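Local structure of UPF0303 protein YBR137W (Saccharomyces cerevisiae, 4CLC) at residues D[62-65]-D[69-72]; D[58-63]-D[86-91]; D[43-48]-D[165-170]. The protein is of unknown function but belongs to the UPF0303 family and contains an HbpS-like domain, related to haem-degrading proteins, of the GAF clan. One frame throughout, in Å; residues are numbered along the deposited sequence.

Overall arrangement
Interactions 1 and 2 are buried and share strand 60-64, whereas interaction 3 lies at the surface. Interaction 1 pairs this strand with strand 70-75 through backbone hydrogen bonds. Interaction 2 lays helix 84-98 on the face of the same strand that carries Ala60 and Asp62, by carbon-to-carbon packing without a hydrogen bond; its centre is about 10 Å from that of interaction 1. Interaction 3 joins helix 36-53 to the end of helix 153-168 by an aromatic pair, with its centre about 15 Å from that of interaction 1 and about 17 Å from that of interaction 2. Helix 36-53 covers the other face of strand 60-64: Ile63 and Phe72 touch Gly43, and Ile61 packs on Ile46.

Interaction 1: D[62-65]-D[69-72]; sequences DISL and HCLF
This is the turn end of the beta hairpin made by strands 60-64 and 70-75, and its antiparallel ladder is broken by a classic beta bulge. Leu71 and Phe72 both face Ile63. Ile63 N donates to Phe72 O at 3.0 Å, and Ile63 O receives two N-H groups, from Phe72 N at 3.2 Å and from Leu71 N at 2.9 Å. Both donors lie in the plane of that carbonyl, and the one oxygen serves two successive residues. Leu71 takes up the extra position with a helix-like backbone (phi -85°, psi -36°), which moves the register by one residue, and Ser64 then sits opposite Cys70 as a non-hydrogen-bonded pair. Beyond it Leu65 N donates a hydrogen bond to His69 O, 2.9 Å.

The side chains divide between the two faces. Ile63 and Phe72 share one, their CB atoms meeting at 4.0 Å, and helix 36-53 covers them. On the other face Asp62 holds CG anti to its own N (chi1 -172°), which brings OD1 to a hydrogen bond from Ser64 OG, modelled too short for its length to be reliable; Arg73 forms a salt bridge with OD2. Near the turn, Leu65 CD1 lies at the edge of the imidazole, 4.0 Å from His69 CD2, while Leu65 CD2 meets Leu71 CD1 at 3.8 Å, the two leucines crossing almost at right angles. ND1 and NE2 of His69 hydrogen-bond to an acidic and a polar side chain of another chain. Two donors on one carbonyl and a one-residue slip are the signature of a classic bulge in a hairpin.

Interaction 2: D[58-63]-D[86-91]; sequences PVAIDI and FWIQRK
Strand 60-63 and helix 86-91 run in broadly the same direction, 39° apart, with their axes 9.4 Å from each other at closest approach and the nearest CA atoms, those of Asp62 and Ile88, separated by 7.2 Å. Such spacing is that of a helix laid on a sheet with side chains between them, and here essentially one side chain spans the gap. Ile88 points at the strand and spreads its two branches over alternate residues, Ala60 and Asp62, with CD1 touching both. Its longer branch ends with CD1 3.5 Å from Ala60 CB, and its CG2 methyl lies 3.6 Å from Asp62 CB. The torsions explain this spread: CG1 stands anti to the carbonyl carbon (chi1 -75°), and CD1 is anti to CA (chi2 -173°), so the branch is fully extended, while CG2 is directed to the aspartate. CD1 also lies 4.0 Å from Asp62 CB, bridging the two positions, and 4.3 Å from Ile61 N, so it rests close to the strand backbone.

What Ile88 touches of Asp62 is its carbon skeleton, CG included, at 3.9 Å from CG2. The carboxylate has its strongest polar partner in Arg73. No hydrogen bond crosses between strand and helix here; the contact is purely one of packing, and it buries only 138 Å² in total.

Ile88 also rests on Ser149 of strand 144-149 and on Arg73 of strand 70-75, the two strands that flank strand 60-64. Helix 84-98 therefore lies over three neighbouring strands of the sheet, while Ile61 and Ile63 point to the opposite face and pack on Ile46 and Leu42 of helix 36-53.

Interaction 3: D[43-48]-D[165-170]; sequences GTYIRN and IAFANE
An aromatic edge-to-face contact at the surface of the molecule joins helix 36-53 to the C-terminal end of helix 153-168. Phe167 turns its edge to the face of Tyr45; the ring centroids are 5.5 Å apart and the planes meet at 63°, the geometry of a tilted T-shaped pair. Phe167 CD2 is the atom that lies over the tyrosine face, 3.7 Å from Tyr45 CD2. Phe167 CB follows along the same ring, 3.7 Å from Tyr45 CE2. The placement of CG anti to the backbone N in both residues (chi1 -177° for Tyr45, -176° for Phe167) carries the rings off their helices into the gap between them, where the two side chains cross obliquely; the nearest CA atoms of the two segments, of these same residues, are 7.7 Å apart.

The hydroxyl end of Tyr45 reaches across to helix 153-168. Ala166 CB sits at the ring edge, 3.3 Å from Tyr45 OH, and Tyr45 OH stands 4.2 Å from Glu170 OE2, which extends from the loop just past the helix. No hydrogen bond links the two segments.

Val2 of the N-terminal region touches both Tyr45 and Ala166. Phe167 also packs on Asp41 and Leu42 of helix 36-53 and on Leu31 of strand 30-31, while Ile46, next to Tyr45, lies on Leu146 and Ile148 of strand 144-149.

Interaction 1: D[62-65]-D[69-72]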
ATOM      1  N   ASP D  62      13.055  27.009   3.435  1.00 38.66           N
ATOM      2  CA  ASP D  62      13.800  25.780   3.198  1.00 38.66           C
ATOM      3  C   ASP D  62      14.887  25.915   2.110  1.00 44.39           C
ATOM      4  O   ASP D  62      14.727  26.636   1.122  1.00 44.82           O
ATOM      5  CB  ASP D  62      12.833  24.646   2.830  1.00 38.66           C
ATOM      6  CG  ASP D  62      13.521  23.274   2.768  1.00 42.72           C
ATOM      7  OD1 ASP D  62      14.024  22.900   1.684  1.00 38.66           O
ATOM      8  OD2 ASP D  62      13.544  22.565   3.808  1.00 40.31           O
ATOM      9  N   ILE D  63      16.004  25.223   2.291  1.00 38.66           N
ATOM     10  CA  ILE D  63      16.927  25.031   1.182  1.00 41.78           C
ATOM     11  C   ILE D  63      17.250  23.552   1.131  1.00 41.59           C
ATOM     12  O   ILE D  63      17.786  23.007   2.092  1.00 43.20           O
ATOM     13  CB  ILE D  63      18.222  25.863   1.324  1.00 41.01           C
ATOM     14  CG1 ILE D  63      17.887  27.351   1.395  1.00 39.86           C
ATOM     15  CG2 ILE D  63      19.182  25.583   0.166  1.00 38.66           C
ATOM     16  CD1 ILE D  63      19.091  28.228   1.622  1.00 38.66           C
ATOM     17  N   SER D  64      16.900  22.898   0.026  1.00 38.66           N
ATOM     18  CA  SER D  64      17.140  21.478  -0.117  1.00 38.66           C
ATOM     19  C   SER D  64      17.796  21.187  -1.449  1.00 38.66           C
ATOM     20  O   SER D  64      17.733  21.984  -2.373  1.00 43.20           O
ATOM     21  CB  SER D  64      15.838  20.693   0.013  1.00 38.66           C
ATOM     22  OG  SER D  64      15.276  20.815   1.309  1.00 38.66           O
ATOM     23  N   LEU D  65      18.449  20.044  -1.550  1.00 38.90           N
ATOM     24  CA  LEU D  65      19.000  19.620  -2.815  1.00 38.66           C
ATOM     25  C   LEU D  65      17.884  18.957  -3.579  1.00 38.66           C
ATOM     26  O   LEU D  65      16.854  18.636  -2.993  1.00 38.66           O
ATOM     27  CB  LEU D  65      20.172  18.677  -2.602  1.00 38.66           C
ATOM     28  CG  LEU D  65      21.387  19.243  -1.895  1.00 38.66           C
ATOM     29  CD1 LEU D  65      22.484  18.207  -1.870  1.00 38.66           C
ATOM     30  CD2 LEU D  65      21.838  20.490  -2.610  1.00 44.28           C
ATOM     31  N   HIS D  69      17.729  16.174   0.233  1.00 43.52           N
ATOM     32  CA  HIS D  69      18.595  16.495   1.364  1.00 42.15           C
ATOM     33  C   HIS D  69      18.415  17.956   1.817  1.00 38.66           C
ATOM     34  O   HIS D  69      18.651  18.893   1.059  1.00 38.66           O
ATOM     35  CB  HIS D  69      20.067  16.216   0.992  1.00 38.66           C
ATOM     36  CG  HIS D  69      21.041  16.576   2.073  1.00 38.66           C
ATOM     37  ND1 HIS D  69      20.746  16.456   3.415  1.00 43.14           N
ATOM     38  CD2 HIS D  69      22.304  17.068   2.008  1.00 38.66           C
ATOM     39  CE1 HIS D  69      21.780  16.855   4.131  1.00 42.28           C
ATOM     40  NE2 HIS D  69      22.742  17.226   3.304  1.00 40.79           N
ATOM     41  N   CYS D  70      18.051  18.141   3.081  1.00 38.66           N
ATOM     42  CA  CYS D  70      17.800  19.472   3.605  1.00 38.66           C
ATOM     43  C   CYS D  70      19.087  20.088   4.136  1.00 38.66           C
ATOM     44  O   CYS D  70      19.716  19.524   5.014  1.00 40.42           O
ATOM     45  CB  CYS D  70      16.740  19.408   4.694  1.00 38.66           C
ATOM     46  SG  CYS D  70      16.295  20.987   5.398  1.00 47.40           S
ATOM     47  N   LEU D  71      19.523  21.193   3.542  1.00 38.66           N
ATOM     48  CA  LEU D  71      20.666  21.943   4.046  1.00 38.66           C
ATOM     49  C   LEU D  71      20.271  22.944   5.142  1.00 40.93           C
ATOM     50  O   LEU D  71      21.026  23.182   6.087  1.00 38.66           O
ATOM     51  CB  LEU D  71      21.371  22.651   2.897  1.00 38.66           C
ATOM     52  CG  LEU D  71      21.704  21.724   1.726  1.00 42.30           C
ATOM     53  CD1 LEU D  71      22.340  22.471   0.576  1.00 45.28           C
ATOM     54  CD2 LEU D  71      22.611  20.596   2.155  1.00 43.83           C
ATOM     55  N   PHE D  72      19.089  23.540   4.989  1.00 42.88           N
ATOM     56  CA  PHE D  72      18.652  24.656   5.832  1.00 38.66           C
ATOM     57  C   PHE D  72      17.176  24.665   6.066  1.00 39.62           C
ATOM     58  O   PHE D  72      16.404  24.461   5.147  1.00 44.00           O
ATOM     59  CB  PHE D  72      19.021  26.007   5.208  1.00 41.91           C
ATOM     60  CG  PHE D  72      18.726  27.177   6.102  1.00 38.66           C
ATOM     61  CD1 PHE D  72      19.648  27.598   7.031  1.00 38.66           C
ATOM     62  CD2 PHE D  72      17.520  27.847   6.022  1.00 44.20           C
ATOM     63  CE1 PHE D  72      19.377  28.667   7.869  1.00 38.66           C
ATOM     64  CE2 PHE D  72      17.243  28.923   6.852  1.00 39.32           C
ATOM     65  CZ  PHE D  72      18.177  29.326   7.778  1.00 41.55           C
TER

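Interaction 2: D[58-63]-D[86-91]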
ATOM      1  N   PRO D  58       4.628  34.600  10.669  1.00 47.59           N
ATOM      2  CA  PRO D  58       5.425  33.373  10.736  1.00 42.73           C
ATOM      3  C   PRO D  58       5.666  32.805   9.347  1.00 46.58           C
ATOM      4  O   PRO D  58       4.721  32.499   8.617  1.00 46.03           O
ATOM      5  CB  PRO D  58       4.554  32.436  11.572  1.00 40.50           C
ATOM      6  CG  PRO D  58       3.151  32.870  11.259  1.00 45.28           C
ATOM      7  CD  PRO D  58       3.208  34.365  10.982  1.00 50.31           C
ATOM      8  N   VAL D  59       6.924  32.572   9.015  1.00 42.92           N
ATOM      9  CA  VAL D  59       7.257  32.119   7.683  1.00 39.41           C
ATOM     10  C   VAL D  59       8.288  31.012   7.760  1.00 39.24           C
ATOM     11  O   VAL D  59       9.190  31.061   8.589  1.00 38.66           O
ATOM     12  CB  VAL D  59       7.761  33.290   6.818  1.00 38.66           C
ATOM     13  CG1 VAL D  59       8.408  32.801   5.562  1.00 38.66           C
ATOM     14  CG2 VAL D  59       6.613  34.186   6.479  1.00 39.18           C
ATOM     15  N   ALA D  60       8.122  29.997   6.915  1.00 38.66           N
ATOM     16  CA  ALA D  60       9.027  28.862   6.894  1.00 38.66           C
ATOM     17  C   ALA D  60       9.940  28.991   5.681  1.00 41.39           C
ATOM     18  O   ALA D  60       9.496  29.357   4.608  1.00 43.91           O
ATOM     19  CB  ALA D  60       8.258  27.562   6.878  1.00 38.66           C
ATOM     20  N   ILE D  61      11.222  28.708   5.870  1.00 38.66           N
ATOM     21  CA  ILE D  61      12.213  28.851   4.821  1.00 38.66           C
ATOM     22  C   ILE D  61      13.005  27.559   4.649  1.00 38.66           C
ATOM     23  O   ILE D  61      13.570  27.071   5.612  1.00 42.62           O
ATOM     24  CB  ILE D  61      13.179  30.010   5.139  1.00 38.66           C
ATOM     25  CG1 ILE D  61      12.407  31.321   5.262  1.00 38.66           C
ATOM     26  CG2 ILE D  61      14.263  30.116   4.096  1.00 38.66           C
ATOM     27  CD1 ILE D  61      13.217  32.431   5.868  1.00 42.74           C
ATOM     28  N   ASP D  62      13.055  27.009   3.435  1.00 38.66           N
ATOM     29  CA  ASP D  62      13.800  25.780   3.198  1.00 38.66           C
ATOM     30  C   ASP D  62      14.887  25.915   2.110  1.00 44.39           C
ATOM     31  O   ASP D  62      14.727  26.636   1.122  1.00 44.82           O
ATOM     32  CB  ASP D  62      12.833  24.646   2.830  1.00 38.66           C
ATOM     33  CG  ASP D  62      13.521  23.274   2.768  1.00 42.72           C
ATOM     34  OD1 ASP D  62      14.024  22.900   1.684  1.00 38.66           O
ATOM     35  OD2 ASP D  62      13.544  22.565   3.808  1.00 40.31           O
ATOM     36  N   ILE D  63      16.004  25.223   2.291  1.00 38.66           N
ATOM     37  CA  ILE D  63      16.927  25.031   1.182  1.00 41.78           C
ATOM     38  C   ILE D  63      17.250  23.552   1.131  1.00 41.59           C
ATOM     39  O   ILE D  63      17.786  23.007   2.092  1.00 43.20           O
ATOM     40  CB  ILE D  63      18.222  25.863   1.324  1.00 41.01           C
ATOM     41  CG1 ILE D  63      17.887  27.351   1.395  1.00 39.86           C
ATOM     42  CG2 ILE D  63      19.182  25.583   0.166  1.00 38.66           C
ATOM     43  CD1 ILE D  63      19.091  28.228   1.622  1.00 38.66           C
ATOM     44  N   PHE D  86       4.247  20.660   5.040  1.00 39.59           N
ATOM     45  CA  PHE D  86       3.529  20.130   3.897  1.00 40.63           C
ATOM     46  C   PHE D  86       3.633  21.078   2.693  1.00 43.61           C
ATOM     47  O   PHE D  86       3.965  20.648   1.585  1.00 38.66           O
ATOM     48  CB  PHE D  86       2.072  19.886   4.264  1.00 39.74           C
ATOM     49  CG  PHE D  86       1.861  18.685   5.122  1.00 42.03           C
ATOM     50  CD1 PHE D  86       1.724  17.423   4.547  1.00 38.66           C
ATOM     51  CD2 PHE D  86       1.799  18.803   6.509  1.00 42.68           C
ATOM     52  CE1 PHE D  86       1.534  16.295   5.324  1.00 38.66           C
ATOM     53  CE2 PHE D  86       1.601  17.678   7.305  1.00 39.92           C
ATOM     54  CZ  PHE D  86       1.469  16.416   6.696  1.00 39.60           C
ATOM     55  N   TRP D  87       3.374  22.368   2.925  1.00 40.04           N
ATOM     56  CA  TRP D  87       3.417  23.350   1.845  1.00 38.90           C
ATOM     57  C   TRP D  87       4.809  23.413   1.271  1.00 42.43           C
ATOM     58  O   TRP D  87       4.980  23.440   0.047  1.00 43.38           O
ATOM     59  CB  TRP D  87       2.962  24.746   2.317  1.00 44.80           C
ATOM     60  CG  TRP D  87       1.469  24.912   2.215  1.00 41.64           C
ATOM     61  CD1 TRP D  87       0.550  24.771   3.219  1.00 39.86           C
ATOM     62  CD2 TRP D  87       0.728  25.193   1.037  1.00 38.66           C
ATOM     63  NE1 TRP D  87      -0.717  24.946   2.735  1.00 45.62           N
ATOM     64  CE2 TRP D  87      -0.636  25.214   1.387  1.00 43.92           C
ATOM     65  CE3 TRP D  87       1.080  25.436  -0.292  1.00 39.47           C
ATOM     66  CZ2 TRP D  87      -1.645  25.475   0.464  1.00 43.20           C
ATOM     67  CZ3 TRP D  87       0.079  25.691  -1.211  1.00 38.71           C
ATOM     68  CH2 TRP D  87      -1.266  25.709  -0.829  1.00 40.33           C
ATOM     69  N   ILE D  88       5.808  23.401   2.146  1.00 41.19           N
ATOM     70  CA  ILE D  88       7.184  23.421   1.686  1.00 42.93           C
ATOM     71  C   ILE D  88       7.492  22.197   0.827  1.00 41.67           C
ATOM     72  O   ILE D  88       8.111  22.325  -0.223  1.00 38.66           O
ATOM     73  CB  ILE D  88       8.163  23.508   2.863  1.00 45.34           C
ATOM     74  CG1 ILE D  88       8.156  24.932   3.413  1.00 43.60           C
ATOM     75  CG2 ILE D  88       9.590  23.136   2.420  1.00 39.26           C
ATOM     76  CD1 ILE D  88       9.194  25.163   4.448  1.00 47.83           C
ATOM     77  N   GLN D  89       7.029  21.024   1.256  1.00 41.45           N
ATOM     78  CA  GLN D  89       7.297  19.799   0.515  1.00 41.50           C
ATOM     79  C   GLN D  89       6.567  19.801  -0.804  1.00 42.76           C
ATOM     80  O   GLN D  89       7.142  19.497  -1.848  1.00 38.66           O
ATOM     81  CB  GLN D  89       6.903  18.572   1.324  1.00 40.69           C
ATOM     82  CG  GLN D  89       7.902  17.433   1.181  1.00 50.13           C
ATOM     83  CD  GLN D  89       9.315  17.802   1.686  1.00 67.63           C
ATOM     84  OE1 GLN D  89       9.532  18.859   2.304  1.00 53.33           O
ATOM     85  NE2 GLN D  89      10.277  16.912   1.430  1.00 71.60           N
ATOM     86  N   ARG D  90       5.298  20.185  -0.751  1.00 40.76           N
ATOM     87  CA  ARG D  90       4.478  20.251  -1.943  1.00 38.98           C
ATOM     88  C   ARG D  90       4.955  21.307  -2.962  1.00 44.09           C
ATOM     89  O   ARG D  90       4.934  21.049  -4.177  1.00 42.34           O
ATOM     90  CB  ARG D  90       3.036  20.486  -1.539  1.00 38.66           C
ATOM     91  CG  ARG D  90       2.490  19.392  -0.672  1.00 38.66           C
ATOM     92  CD  ARG D  90       1.057  19.619  -0.309  1.00 42.73           C
ATOM     93  NE  ARG D  90       0.241  19.824  -1.503  1.00 51.87           N
ATOM     94  CZ  ARG D  90      -0.375  20.964  -1.806  1.00 50.54           C
ATOM     95  NH1 ARG D  90      -0.297  22.013  -0.997  1.00 47.92           N
ATOM     96  NH2 ARG D  90      -1.076  21.051  -2.919  1.00 56.06           N
ATOM     97  N   LYS D  91       5.406  22.473  -2.502  1.00 38.66           N
ATOM     98  CA  LYS D  91       5.894  23.463  -3.456  1.00 39.84           C
ATOM     99  C   LYS D  91       7.188  22.988  -4.106  1.00 43.14           C
ATOM    100  O   LYS D  91       7.323  23.000  -5.335  1.00 40.80           O
ATOM    101  CB  LYS D  91       6.118  24.818  -2.791  1.00 40.41           C
ATOM    102  CG  LYS D  91       4.859  25.488  -2.299  1.00 40.61           C
ATOM    103  CD  LYS D  91       5.131  26.912  -1.875  1.00 40.19           C
ATOM    104  CE  LYS D  91       3.980  27.486  -1.064  1.00 40.00           C
ATOM    105  NZ  LYS D  91       4.299  28.873  -0.591  1.00 47.60           N
TER

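Interaction 3: D[43-48]-D[165-170]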
ATOM      1  N   GLY D  43      20.310  31.180   3.693  1.00 42.17           N
ATOM      2  CA  GLY D  43      19.134  30.967   4.508  1.00 41.39           C
ATOM      3  C   GLY D  43      18.930  32.014   5.593  1.00 45.08           C
ATOM      4  O   GLY D  43      17.790  32.393   5.885  1.00 40.77           O
ATOM      5  N   THR D  44      20.013  32.470   6.219  1.00 41.86           N
ATOM      6  CA  THR D  44      19.862  33.415   7.323  1.00 47.56           C
ATOM      7  C   THR D  44      19.624  34.800   6.743  1.00 45.73           C
ATOM      8  O   THR D  44      18.869  35.601   7.291  1.00 42.45           O
ATOM      9  CB  THR D  44      21.085  33.418   8.299  1.00 46.33           C
ATOM     10  OG1 THR D  44      22.309  33.581   7.579  1.00 49.97           O
ATOM     11  CG2 THR D  44      21.147  32.119   9.067  1.00 38.75           C
ATOM     12  N   TYR D  45      20.242  35.046   5.597  1.00 45.54           N
ATOM     13  CA  TYR D  45      20.000  36.249   4.824  1.00 49.08           C
ATOM     14  C   TYR D  45      18.500  36.461   4.580  1.00 51.98           C
ATOM     15  O   TYR D  45      17.922  37.486   4.964  1.00 55.26           O
ATOM     16  CB  TYR D  45      20.750  36.138   3.502  1.00 48.75           C
ATOM     17  CG  TYR D  45      20.658  37.346   2.605  1.00 57.81           C
ATOM     18  CD1 TYR D  45      21.273  38.540   2.953  1.00 53.50           C
ATOM     19  CD2 TYR D  45      19.995  37.282   1.383  1.00 60.14           C
ATOM     20  CE1 TYR D  45      21.217  39.643   2.120  1.00 62.15           C
ATOM     21  CE2 TYR D  45      19.934  38.380   0.540  1.00 62.41           C
ATOM     22  CZ  TYR D  45      20.550  39.560   0.915  1.00 64.53           C
ATOM     23  OH  TYR D  45      20.490  40.661   0.092  1.00 67.75           O
ATOM     24  N   ILE D  46      17.877  35.465   3.964  1.00 47.78           N
ATOM     25  CA  ILE D  46      16.441  35.457   3.754  1.00 46.69           C
ATOM     26  C   ILE D  46      15.685  35.544   5.062  1.00 46.75           C
ATOM     27  O   ILE D  46      14.613  36.149   5.127  1.00 51.15           O
ATOM     28  CB  ILE D  46      15.998  34.179   3.011  1.00 47.19           C
ATOM     29  CG1 ILE D  46      16.757  34.042   1.697  1.00 41.86           C
ATOM     30  CG2 ILE D  46      14.495  34.167   2.787  1.00 39.17           C
ATOM     31  CD1 ILE D  46      16.401  32.810   0.980  1.00 42.85           C
ATOM     32  N   ARG D  47      16.229  34.929   6.105  1.00 46.31           N
ATOM     33  CA  ARG D  47      15.508  34.887   7.363  1.00 48.87           C
ATOM     34  C   ARG D  47      15.434  36.298   7.889  1.00 49.50           C
ATOM     35  O   ARG D  47      14.390  36.735   8.376  1.00 55.36           O
ATOM     36  CB  ARG D  47      16.171  33.955   8.384  1.00 44.57           C
ATOM     37  CG  ARG D  47      15.362  33.817   9.685  1.00 38.79           C
ATOM     38  CD  ARG D  47      16.079  32.959  10.704  1.00 38.66           C
ATOM     39  NE  ARG D  47      15.341  32.892  11.955  1.00 38.66           N
ATOM     40  CZ  ARG D  47      15.467  33.786  12.922  1.00 43.77           C
ATOM     41  NH1 ARG D  47      16.298  34.807  12.749  1.00 52.34           N
ATOM     42  NH2 ARG D  47      14.768  33.676  14.045  1.00 38.66           N
ATOM     43  N   ASN D  48      16.546  37.010   7.766  1.00 48.26           N
ATOM     44  CA  ASN D  48      16.601  38.402   8.174  1.00 52.72           C
ATOM     45  C   ASN D  48      15.604  39.190   7.326  1.00 53.93           C
ATOM     46  O   ASN D  48      14.705  39.860   7.852  1.00 55.08           O
ATOM     47  CB  ASN D  48      18.019  38.958   8.022  1.00 59.10           C
ATOM     48  CG  ASN D  48      18.044  40.474   7.948  1.00 78.46           C
ATOM     49  OD1 ASN D  48      18.420  41.057   6.921  1.00 92.30           O
ATOM     50  ND2 ASN D  48      17.678  41.125   9.053  1.00 74.16           N
ATOM     51  N   ILE D 165      18.179  36.807  -5.862  1.00 59.55           N
ATOM     52  CA  ILE D 165      18.924  37.690  -6.778  1.00 58.13           C
ATOM     53  C   ILE D 165      19.769  38.730  -6.024  1.00 57.82           C
ATOM     54  O   ILE D 165      20.907  39.022  -6.412  1.00 58.64           O
ATOM     55  CB  ILE D 165      17.974  38.433  -7.755  1.00 54.58           C
ATOM     56  CG1 ILE D 165      17.398  37.470  -8.787  1.00 53.88           C
ATOM     57  CG2 ILE D 165      18.699  39.561  -8.464  1.00 52.42           C
ATOM     58  CD1 ILE D 165      16.749  38.162  -9.954  1.00 48.66           C
ATOM     59  N   ALA D 166      19.213  39.284  -4.949  1.00 51.27           N
ATOM     60  CA  ALA D 166      19.989  40.153  -4.071  1.00 54.00           C
ATOM     61  C   ALA D 166      21.237  39.450  -3.534  1.00 59.93           C
ATOM     62  O   ALA D 166      22.341  39.993  -3.622  1.00 67.59           O
ATOM     63  CB  ALA D 166      19.141  40.638  -2.929  1.00 58.80           C
ATOM     64  N   PHE D 167      21.061  38.245  -2.988  1.00 56.58           N
ATOM     65  CA  PHE D 167      22.178  37.465  -2.450  1.00 56.83           C
ATOM     66  C   PHE D 167      23.207  37.153  -3.527  1.00 59.39           C
ATOM     67  O   PHE D 167      24.419  37.247  -3.305  1.00 56.43           O
ATOM     68  CB  PHE D 167      21.681  36.162  -1.825  1.00 52.28           C
ATOM     69  CG  PHE D 167      22.767  35.348  -1.175  1.00 50.98           C
ATOM     70  CD1 PHE D 167      23.497  34.431  -1.906  1.00 47.84           C
ATOM     71  CD2 PHE D 167      23.052  35.494   0.179  1.00 57.61           C
ATOM     72  CE1 PHE D 167      24.496  33.684  -1.307  1.00 50.64           C
ATOM     73  CE2 PHE D 167      24.054  34.741   0.787  1.00 48.18           C
ATOM     74  CZ  PHE D 167      24.770  33.839   0.043  1.00 47.84           C
ATOM     75  N   ALA D 168      22.713  36.767  -4.697  1.00 57.59           N
ATOM     76  CA  ALA D 168      23.594  36.464  -5.809  1.00 61.24           C
ATOM     77  C   ALA D 168      24.370  37.717  -6.194  1.00 74.87           C
ATOM     78  O   ALA D 168      25.524  37.635  -6.652  1.00 74.88           O
ATOM     79  CB  ALA D 168      22.811  35.943  -6.987  1.00 58.57           C
ATOM     80  N   ASN D 169      23.742  38.875  -5.971  1.00 71.81           N
ATOM     81  CA  ASN D 169      24.318  40.138  -6.409  1.00 69.86           C
ATOM     82  C   ASN D 169      25.362  40.664  -5.441  1.00 66.09           C
ATOM     83  O   ASN D 169      25.966  41.693  -5.710  1.00 72.39           O
ATOM     84  CB  ASN D 169      23.227  41.200  -6.631  1.00 71.19           C
ATOM     85  CG  ASN D 169      22.978  41.499  -8.123  1.00 72.23           C
ATOM     86  OD1 ASN D 169      23.848  41.309  -8.974  1.00 72.99           O
ATOM     87  ND2 ASN D 169      21.780  41.962  -8.431  1.00 77.18           N
ATOM     88  N   GLU D 170      25.607  39.974  -4.334  1.00 63.27           N
ATOM     89  CA  GLU D 170      26.763  40.361  -3.536  1.00 68.68           C
ATOM     90  C   GLU D 170      27.946  39.436  -3.813  1.00 81.68           C
ATOM     91  O   GLU D 170      27.947  38.248  -3.455  1.00 76.80           O
ATOM     92  CB  GLU D 170      26.455  40.367  -2.045  1.00 64.36           C
ATOM     93  CG  GLU D 170      25.239  41.158  -1.659  1.00 66.48           C
ATOM     94  CD  GLU D 170      25.301  41.645  -0.225  1.00 77.04           C
ATOM     95  OE1 GLU D 170      26.306  41.376   0.474  1.00 74.21           O
ATOM     96  OE2 GLU D 170      24.327  42.290   0.211  1.00 84.02           O
TER